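Local atomic coordinates of citrate lyase (Yersinia pestis, PDB entry 3QLL), a protein that probably acts as a magnesium-dependent carbon-carbon lyase related to the beta subunit of citrate lyase. Residues A[41-46]-A[249-254]; A[137-142]-A[166-171]; A[181-186]-A[220-225]. All coordinates share one frame; numbering follows the deposited sequence.

Interaction 1. Residues A[41-46]-A[249-254]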
loop_
_atom_site.group_PDB
_atom_site.type_symbol
_atom_site.label_atom_id
_atom_site.label_comp_id
_atom_site.label_asym_id
_atom_site.label_seq_id
_atom_site.Cartn_x
_atom_site.Cartn_y
_atom_site.Cartn_z
ATOM N N ASP A 41 3.959 12.157 28.083
ATOM C CA ASP A 41 3.140 11.413 27.123
ATOM C C ASP A 41 3.434 11.818 25.670
ATOM O O ASP A 41 3.270 12.981 25.283
ATOM C CB ASP A 41 1.645 11.562 27.422
ATOM C CG ASP A 41 0.770 10.790 26.442
ATOM O OD1 ASP A 41 0.941 9.551 26.321
ATOM O OD2 ASP A 41 -0.089 11.419 25.796
ATOM N N THR A 42 3.872 10.846 24.874
ATOM C CA THR A 42 4.397 11.084 23.528
ATOM C C THR A 42 3.353 11.676 22.567
ATOM O O THR A 42 3.721 12.348 21.583
ATOM C CB THR A 42 4.998 9.804 22.934
ATOM O OG1 THR A 42 5.641 9.068 23.973
ATOM C CG2 THR A 42 6.016 10.141 21.875
ATOM N N TYR A 43 2.086 11.296 22.771
ATOM C CA TYR A 43 0.978 11.746 21.924
ATOM C C TYR A 43 0.820 13.295 21.988
ATOM O O TYR A 43 0.399 13.943 21.032
ATOM C CB TYR A 43 -0.345 11.056 22.315
ATOM C CG TYR A 43 -0.656 9.870 21.450
ATOM C CD1 TYR A 43 -0.718 9.980 20.062
ATOM C CD2 TYR A 43 -0.921 8.624 22.019
ATOM C CE1 TYR A 43 -1.005 8.863 19.252
ATOM C CE2 TYR A 43 -1.220 7.507 21.222
ATOM C CZ TYR A 43 -1.262 7.640 19.852
ATOM O OH TYR A 43 -1.547 6.550 19.095
ATOM N N GLN A 44 1.110 13.860 23.152
ATOM C CA GLN A 44 1.030 15.296 23.369
ATOM C C GLN A 44 2.039 16.086 22.533
ATOM O O GLN A 44 1.785 17.236 22.195
ATOM C CB GLN A 44 1.200 15.601 24.845
ATOM C CG GLN A 44 -0.094 15.418 25.600
ATOM C CD GLN A 44 0.147 15.123 27.074
ATOM O OE1 GLN A 44 1.291 15.127 27.544
ATOM N NE2 GLN A 44 -0.930 14.825 27.802
ATOM N N THR A 45 3.196 15.485 22.268
ATOM C CA THR A 45 4.273 16.144 21.519
ATOM C C THR A 45 3.874 16.406 20.056
ATOM O O THR A 45 3.148 15.597 19.435
ATOM C CB THR A 45 5.585 15.311 21.529
ATOM O OG1 THR A 45 5.518 14.242 20.588
ATOM C CG2 THR A 45 5.904 14.814 22.949
ATOM N N ARG A 46 4.329 17.530 19.511
ATOM C CA ARG A 46 3.977 17.944 18.154
ATOM C C ARG A 46 5.254 18.123 17.328
ATOM O O ARG A 46 5.264 17.840 16.122
ATOM C CB ARG A 46 3.192 19.260 18.160
ATOM C CG ARG A 46 1.921 19.243 18.970
ATOM C CD ARG A 46 1.535 20.615 19.462
ATOM N NE ARG A 46 2.599 21.221 20.262
ATOM C CZ ARG A 46 2.580 22.477 20.720
ATOM N NH1 ARG A 46 1.542 23.274 20.454
ATOM N NH2 ARG A 46 3.601 22.935 21.440
ATOM N N GLY A 249 -2.807 11.021 9.562
ATOM C CA GLY A 249 -2.834 10.480 10.918
ATOM C C GLY A 249 -1.560 10.559 11.758
ATOM O O GLY A 249 -1.503 10.001 12.833
ATOM N N PHE A 250 -0.515 11.176 11.231
ATOM C CA PHE A 250 0.658 11.609 12.012
ATOM C C PHE A 250 0.243 12.593 13.131
ATOM O O PHE A 250 -0.661 13.418 12.934
ATOM C CB PHE A 250 1.717 12.287 11.107
ATOM C CG PHE A 250 2.464 11.329 10.209
ATOM C CD1 PHE A 250 3.603 10.669 10.658
ATOM C CD2 PHE A 250 1.998 11.047 8.937
ATOM C CE1 PHE A 250 4.273 9.767 9.836
ATOM C CE2 PHE A 250 2.649 10.159 8.115
ATOM C CZ PHE A 250 3.791 9.518 8.556
ATOM N N SER A 251 0.880 12.469 14.300
ATOM C CA SER A 251 0.532 13.272 15.469
ATOM C C SER A 251 1.577 14.332 15.656
ATOM O O SER A 251 1.393 15.251 16.458
ATOM C CB SER A 251 0.496 12.392 16.739
ATOM O OG SER A 251 -0.383 11.289 16.575
ATOM N N ALA A 252 2.697 14.181 14.955
ATOM C CA ALA A 252 3.814 15.086 15.141
ATOM C C ALA A 252 4.700 15.062 13.934
ATOM O O ALA A 252 4.604 14.167 13.118
ATOM C CB ALA A 252 4.598 14.732 16.388
ATOM N N LYS A 253 5.633 15.996 13.883
ATOM C CA LYS A 253 6.558 16.081 12.772
ATOM C C LYS A 253 7.948 16.551 13.252
ATOM O O LYS A 253 8.061 17.464 14.079
ATOM C CB LYS A 253 6.002 17.032 11.692
ATOM C CG LYS A 253 6.853 17.209 10.451
ATOM C CD LYS A 253 6.097 18.013 9.378
ATOM C CE LYS A 253 6.919 18.173 8.086
ATOM N NZ LYS A 253 7.134 16.884 7.366
ATOM N N ALA A 254 8.991 15.914 12.720
ATOM C CA ALA A 254 10.359 16.285 13.052
ATOM C C ALA A 254 10.790 17.553 12.340
ATOM O O ALA A 254 10.144 18.037 11.389
ATOM C CB ALA A 254 11.327 15.137 12.728
#

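Interaction 2. Residues A[137-142]-A[166-171]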
loop_
_atom_site.group_PDB
_atom_site.type_symbol
_atom_site.label_atom_id
_atom_site.label_comp_id
_atom_site.label_asym_id
_atom_site.label_seq_id
_atom_site.Cartn_x
_atom_site.Cartn_y
_atom_site.Cartn_z
ATOM N N LYS A 137 17.572 3.641 11.470
ATOM C CA LYS A 137 17.542 2.433 10.674
ATOM C C LYS A 137 16.992 1.223 11.444
ATOM O O LYS A 137 17.575 0.142 11.410
ATOM C CB LYS A 137 18.939 2.136 10.115
ATOM C CG LYS A 137 18.920 1.693 8.672
ATOM C CD LYS A 137 20.284 1.200 8.187
ATOM C CE LYS A 137 20.238 0.803 6.707
ATOM N NZ LYS A 137 19.743 1.889 5.788
ATOM N N THR A 138 15.876 1.406 12.138
ATOM C CA THR A 138 15.212 0.302 12.818
ATOM C C THR A 138 14.601 -0.622 11.761
ATOM O O THR A 138 13.863 -0.156 10.873
ATOM C CB THR A 138 14.128 0.817 13.746
ATOM O OG1 THR A 138 14.750 1.614 14.746
ATOM C CG2 THR A 138 13.395 -0.347 14.424
ATOM N N GLU A 139 15.045 -1.888 11.771
ATOM C CA GLU A 139 14.714 -2.796 10.665
ATOM C C GLU A 139 14.060 -4.089 11.116
ATOM O O GLU A 139 13.695 -4.942 10.304
ATOM C CB GLU A 139 15.942 -3.078 9.822
ATOM C CG GLU A 139 16.265 -1.878 8.900
ATOM C CD GLU A 139 17.384 -2.172 7.916
ATOM O OE1 GLU A 139 18.291 -2.968 8.232
ATOM O OE2 GLU A 139 17.335 -1.655 6.805
ATOM N N SER A 140 13.850 -4.225 12.417
ATOM C CA SER A 140 13.267 -5.453 12.942
ATOM C C SER A 140 12.818 -5.197 14.341
ATOM O O SER A 140 13.174 -4.194 14.935
ATOM C CB SER A 140 14.301 -6.601 12.955
ATOM O OG SER A 140 15.102 -6.464 14.129
ATOM N N ALA A 141 12.017 -6.126 14.842
ATOM C CA ALA A 141 11.541 -6.042 16.205
ATOM C C ALA A 141 12.703 -6.257 17.200
ATOM O O ALA A 141 12.770 -5.638 18.274
ATOM C CB ALA A 141 10.407 -7.114 16.429
ATOM N N ALA A 142 13.655 -7.084 16.782
ATOM C CA ALA A 142 14.829 -7.394 17.589
ATOM C C ALA A 142 15.678 -6.133 17.793
ATOM O O ALA A 142 16.293 -5.968 18.840
ATOM C CB ALA A 142 15.654 -8.539 16.964
ATOM N N SER A 166 14.031 2.627 5.814
ATOM C CA SER A 166 14.467 1.685 4.754
ATOM C C SER A 166 13.351 0.748 4.293
ATOM O O SER A 166 12.377 0.540 5.013
ATOM C CB SER A 166 15.679 0.883 5.245
ATOM O OG SER A 166 15.312 0.062 6.344
ATOM N N VAL A 167 13.475 0.211 3.080
ATOM C CA VAL A 167 12.534 -0.794 2.601
ATOM C C VAL A 167 12.427 -1.997 3.573
ATOM O O VAL A 167 11.323 -2.503 3.841
ATOM C CB VAL A 167 12.919 -1.304 1.206
ATOM C CG1 VAL A 167 12.062 -2.517 0.851
ATOM C CG2 VAL A 167 12.724 -0.214 0.186
ATOM N N ARG A 168 13.567 -2.484 4.051
ATOM C CA ARG A 168 13.545 -3.572 5.021
ATOM C C ARG A 168 12.750 -3.217 6.304
ATOM O O ARG A 168 11.884 -3.997 6.747
ATOM C CB ARG A 168 14.983 -3.947 5.360
ATOM C CG ARG A 168 15.205 -5.241 6.063
ATOM C CD ARG A 168 16.708 -5.460 6.313
ATOM N NE ARG A 168 17.407 -6.000 5.149
ATOM C CZ ARG A 168 17.425 -7.302 4.864
ATOM N NH1 ARG A 168 16.757 -8.150 5.646
ATOM N NH2 ARG A 168 18.073 -7.759 3.796
ATOM N N GLY A 169 12.973 -2.012 6.831
ATOM C CA GLY A 169 12.214 -1.515 7.964
ATOM C C GLY A 169 10.722 -1.402 7.663
ATOM O O GLY A 169 9.888 -1.814 8.473
ATOM N N LEU A 170 10.382 -0.833 6.511
ATOM C CA LEU A 170 8.989 -0.693 6.132
ATOM C C LEU A 170 8.265 -2.048 6.019
ATOM O O LEU A 170 7.138 -2.192 6.489
ATOM C CB LEU A 170 8.885 0.053 4.803
ATOM C CG LEU A 170 7.443 0.342 4.384
ATOM C CD1 LEU A 170 6.756 1.240 5.386
ATOM C CD2 LEU A 170 7.478 0.976 3.013
ATOM N N ASN A 171 8.913 -3.039 5.408
ATOM C CA ASN A 171 8.304 -4.373 5.257
ATOM C C ASN A 171 8.097 -5.080 6.609
ATOM O O ASN A 171 7.307 -6.000 6.712
ATOM C CB ASN A 171 9.095 -5.263 4.273
ATOM C CG ASN A 171 8.870 -4.840 2.835
ATOM O OD1 ASN A 171 7.875 -4.196 2.525
ATOM N ND2 ASN A 171 9.783 -5.176 1.964
HETATM O O HOH W 1 14.617 1.452 8.657
#

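Interaction 3. Residues A[181-186]-A[220-225]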
loop_
_atom_site.group_PDB
_atom_site.type_symbol
_atom_site.label_atom_id
_atom_site.label_comp_id
_atom_site.label_asym_id
_atom_site.label_seq_id
_atom_site.Cartn_x
_atom_site.Cartn_y
_atom_site.Cartn_z
ATOM N N PRO A 181 6.637 -2.741 24.729
ATOM C CA PRO A 181 5.842 -1.686 25.403
ATOM C C PRO A 181 6.667 -0.419 25.563
ATOM O O PRO A 181 6.118 0.661 25.761
ATOM C CB PRO A 181 5.543 -2.282 26.780
ATOM C CG PRO A 181 5.601 -3.746 26.577
ATOM C CD PRO A 181 6.555 -4.031 25.439
ATOM N N LYS A 182 7.979 -0.577 25.665
ATOM C CA LYS A 182 8.837 0.589 25.792
ATOM C C LYS A 182 8.891 1.495 24.553
ATOM O O LYS A 182 9.284 2.656 24.658
ATOM C CB LYS A 182 10.231 0.170 26.224
ATOM C CG LYS A 182 10.243 0.069 27.729
ATOM C CD LYS A 182 11.443 -0.638 28.285
ATOM C CE LYS A 182 12.685 0.211 28.164
ATOM N NZ LYS A 182 13.702 -0.176 29.175
ATOM N N LEU A 183 8.495 0.969 23.396
ATOM C CA LEU A 183 8.401 1.770 22.169
ATOM C C LEU A 183 7.314 2.822 22.333
ATOM O O LEU A 183 6.199 2.491 22.733
ATOM C CB LEU A 183 8.090 0.884 20.970
ATOM C CG LEU A 183 7.949 1.600 19.632
ATOM C CD1 LEU A 183 9.276 2.245 19.333
ATOM C CD2 LEU A 183 7.559 0.623 18.536
ATOM N N ALA A 184 7.655 4.085 22.101
ATOM C CA ALA A 184 6.725 5.188 22.348
ATOM C C ALA A 184 6.328 5.969 21.096
ATOM O O ALA A 184 5.575 6.912 21.173
ATOM C CB ALA A 184 7.328 6.154 23.385
ATOM N N GLY A 185 6.799 5.530 19.940
ATOM C CA GLY A 185 6.533 6.215 18.692
ATOM C C GLY A 185 7.545 5.846 17.621
ATOM O O GLY A 185 8.633 5.327 17.902
ATOM N N LEU A 186 7.166 6.089 16.373
ATOM C CA LEU A 186 8.048 5.867 15.239
ATOM C C LEU A 186 8.156 7.150 14.374
ATOM O O LEU A 186 7.145 7.765 14.019
ATOM C CB LEU A 186 7.535 4.710 14.398
ATOM C CG LEU A 186 7.596 3.323 15.037
ATOM C CD1 LEU A 186 6.906 2.303 14.134
ATOM C CD2 LEU A 186 9.080 2.903 15.308
ATOM N N ASN A 220 -0.805 -0.074 17.512
ATOM C CA ASN A 220 -0.042 -0.357 18.720
ATOM C C ASN A 220 -0.125 0.753 19.760
ATOM O O ASN A 220 0.548 0.695 20.805
ATOM C CB ASN A 220 1.425 -0.665 18.358
ATOM C CG ASN A 220 1.575 -2.014 17.752
ATOM O OD1 ASN A 220 1.442 -3.029 18.435
ATOM N ND2 ASN A 220 1.776 -2.049 16.441
ATOM N N GLY A 221 -0.972 1.742 19.491
ATOM C CA GLY A 221 -1.247 2.790 20.442
ATOM C C GLY A 221 -0.087 3.780 20.563
ATOM O O GLY A 221 0.126 4.366 21.633
ATOM N N ILE A 222 0.683 3.972 19.490
ATOM C CA ILE A 222 1.778 4.957 19.521
ATOM C C ILE A 222 1.645 5.993 18.401
ATOM O O ILE A 222 1.126 5.698 17.320
ATOM C CB ILE A 222 3.197 4.257 19.415
ATOM C CG1 ILE A 222 3.368 3.571 18.052
ATOM C CG2 ILE A 222 3.439 3.270 20.592
ATOM C CD1 ILE A 222 4.603 2.696 17.944
ATOM N N PRO A 223 2.197 7.197 18.622
ATOM C CA PRO A 223 2.124 8.227 17.586
ATOM C C PRO A 223 3.088 7.939 16.446
ATOM O O PRO A 223 4.156 7.319 16.671
ATOM C CB PRO A 223 2.549 9.497 18.302
ATOM C CG PRO A 223 3.370 9.039 19.433
ATOM C CD PRO A 223 2.913 7.663 19.815
ATOM N N ALA A 224 2.680 8.316 15.232
ATOM C CA ALA A 224 3.563 8.365 14.070
ATOM C C ALA A 224 4.143 9.762 13.971
ATOM O O ALA A 224 3.420 10.760 14.094
ATOM C CB ALA A 224 2.811 8.028 12.827
ATOM N N ILE A 225 5.455 9.848 13.829
ATOM C CA ILE A 225 6.083 11.141 13.700
ATOM C C ILE A 225 6.649 11.362 12.313
ATOM O O ILE A 225 7.561 10.648 11.901
ATOM C CB ILE A 225 7.195 11.314 14.727
ATOM C CG1 ILE A 225 6.650 11.037 16.135
ATOM C CG2 ILE A 225 7.794 12.716 14.617
ATOM C CD1 ILE A 225 7.717 10.683 17.128
#

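Interaction 1. Residues A[41-46]-A[249-254]
Tyr43 presents one edge of its ring to Ser251. The hydroxyl OG of Ser251 lies in the plane of the ring, 3.7 Å from Tyr43 CE1 and just as far from CD1. Ser251 OG is turned beside its own backbone N (chi1 -55°), and this aims it at that edge. The ring also packs on Pro223. Nearer the barrel, Ala252 turns its methyl to the backbone of Thr45 and Arg46. Ala252 CB sits 3.2 Å from Arg46 O and touches Thr45 O as well.

One hydrogen bond joins the two segments. Lys253 N donates to Arg46 O over 2.9 Å, with an N-H...O angle of 163°. The long side chains take no part in it. Arg46 heads away to a salt bridge with Asp68, and Lys253 runs out extended as far as CE and then bends, placing NZ in salt bridges with Glu241 and Asp226.

Thr45 bonds back into the turn that leads to the contact. Its OG1 donates to Thr42 O at 2.8 Å. The same carbonyl also accepts from Thr45 N, so two donors grip one oxygen. Thr45 OG1 has a further partner in Trp48 NE1.

Strand 47-52 follows directly after this turn, and 252-255 is the last strand of the sheet. The contact is the start of the seam between the first and eighth strands, the closure characteristic of a parallel (beta/alpha)8 TIM barrel.

Interaction 2. Residues A[137-142]-A[166-171]
The backbones come closest where Glu139 meets Gly169, with their CA atoms 3.9 Å apart. These are two neighbouring beta-alpha loops of a TIM barrel, following strands 132-135 and 159-164. Thr138 O rests on Gly169 CA, and the lack of a side chain at Gly169 permits this close approach.

Ser166 is the N-cap of helix 167-171. Its OG accepts from Gly169 N in a capping bond with an N-H...O angle of 159°. The same hydroxyl donates across the contact to Glu139 OE2 at 2.7 Å, using the anti lone pair of that oxygen. Water 1 donates to Ser166 OG too, and also to Thr138 O. Ser166 OG therefore accepts two hydrogen bonds, from Gly169 N and water 1, and donates one.

Glu139 reaches the cap as a chain extended beyond CG (chi2 -173°). Arg168 slants across it, and the carboxylate and guanidinium planes stand 57° apart. They form no salt bridge, since Glu139 OE1 and Arg168 NE are 4.4 Å apart. The charges may still attract weakly.

Lys137 N bonds to Glu165, which is predicted to bind magnesium and substrate, so the contact borders the probable active site. On the Arg168 side, the aliphatic part does the touching: Arg168 CD lies 3.5 Å from Glu139 OE1, and Arg168 CB lies 3.6 Å from Glu139 OE2.

Interaction 3. Residues A[181-186]-A[220-225]
Ile222 sends its side chain from CB into the backbone bend at 183-185. Ile222 CB lies against Gly185, 3.9 Å from both its N and its CA. The branch CG2 meets Leu183 O at 3.6 Å. CG1 sits between the backbone N and the carbonyl carbon (chi1 65°) and passes near Gly185 CA. The extended chain beyond it carries CD1 to Leu183, where it touches CD2 at 3.7 Å. The two side chains cross at about a right angle. CD1 also faces Leu186 CG, and Cys217 of helix 203-220 packs on Ile222 too.

Past Ile222 the strands pair in parallel, with Leu186 opposite Ala224. Leu186 N donates to Pro223 O at 3.3 Å, nearly along the C=O axis. Ile225 N donates to Leu186 O at 2.7 Å, with an N-H...O angle of 168°. These bonds join the sixth and seventh strands of the barrel. Gly185 CA makes a further CA-H...O contact with Pro223 O.

All the touching residues are buried. Side chain meets side chain through carbon alone, while Ile222 CG2 and Pro223 CD rest on backbone oxygens. Backbone hydrogen bonds thus set the strand register, and Ile222, Leu183 and Leu186 make an apolar cluster beside it.

In the fold
From the N terminus, 41-46 leads into the first barrel strand and meets 249-254, which runs into the eighth. Interaction 1 therefore closes the longest loop, and the other two contacts both lie within it. Interaction 2 comes first, joining the loop after the fourth strand to the start of the helix after the fifth. Interaction 3 opens only after interaction 2 has closed, so the two are in series. It pairs the sixth strand with the seventh. Interactions 1 and 3 touch: Ser251 N probably bonds to Ala224 O, linking strands seven and eight, and Thr42 packs on Ala184. Interaction 2 stands apart, its centre about 21 Å from that of interaction 1.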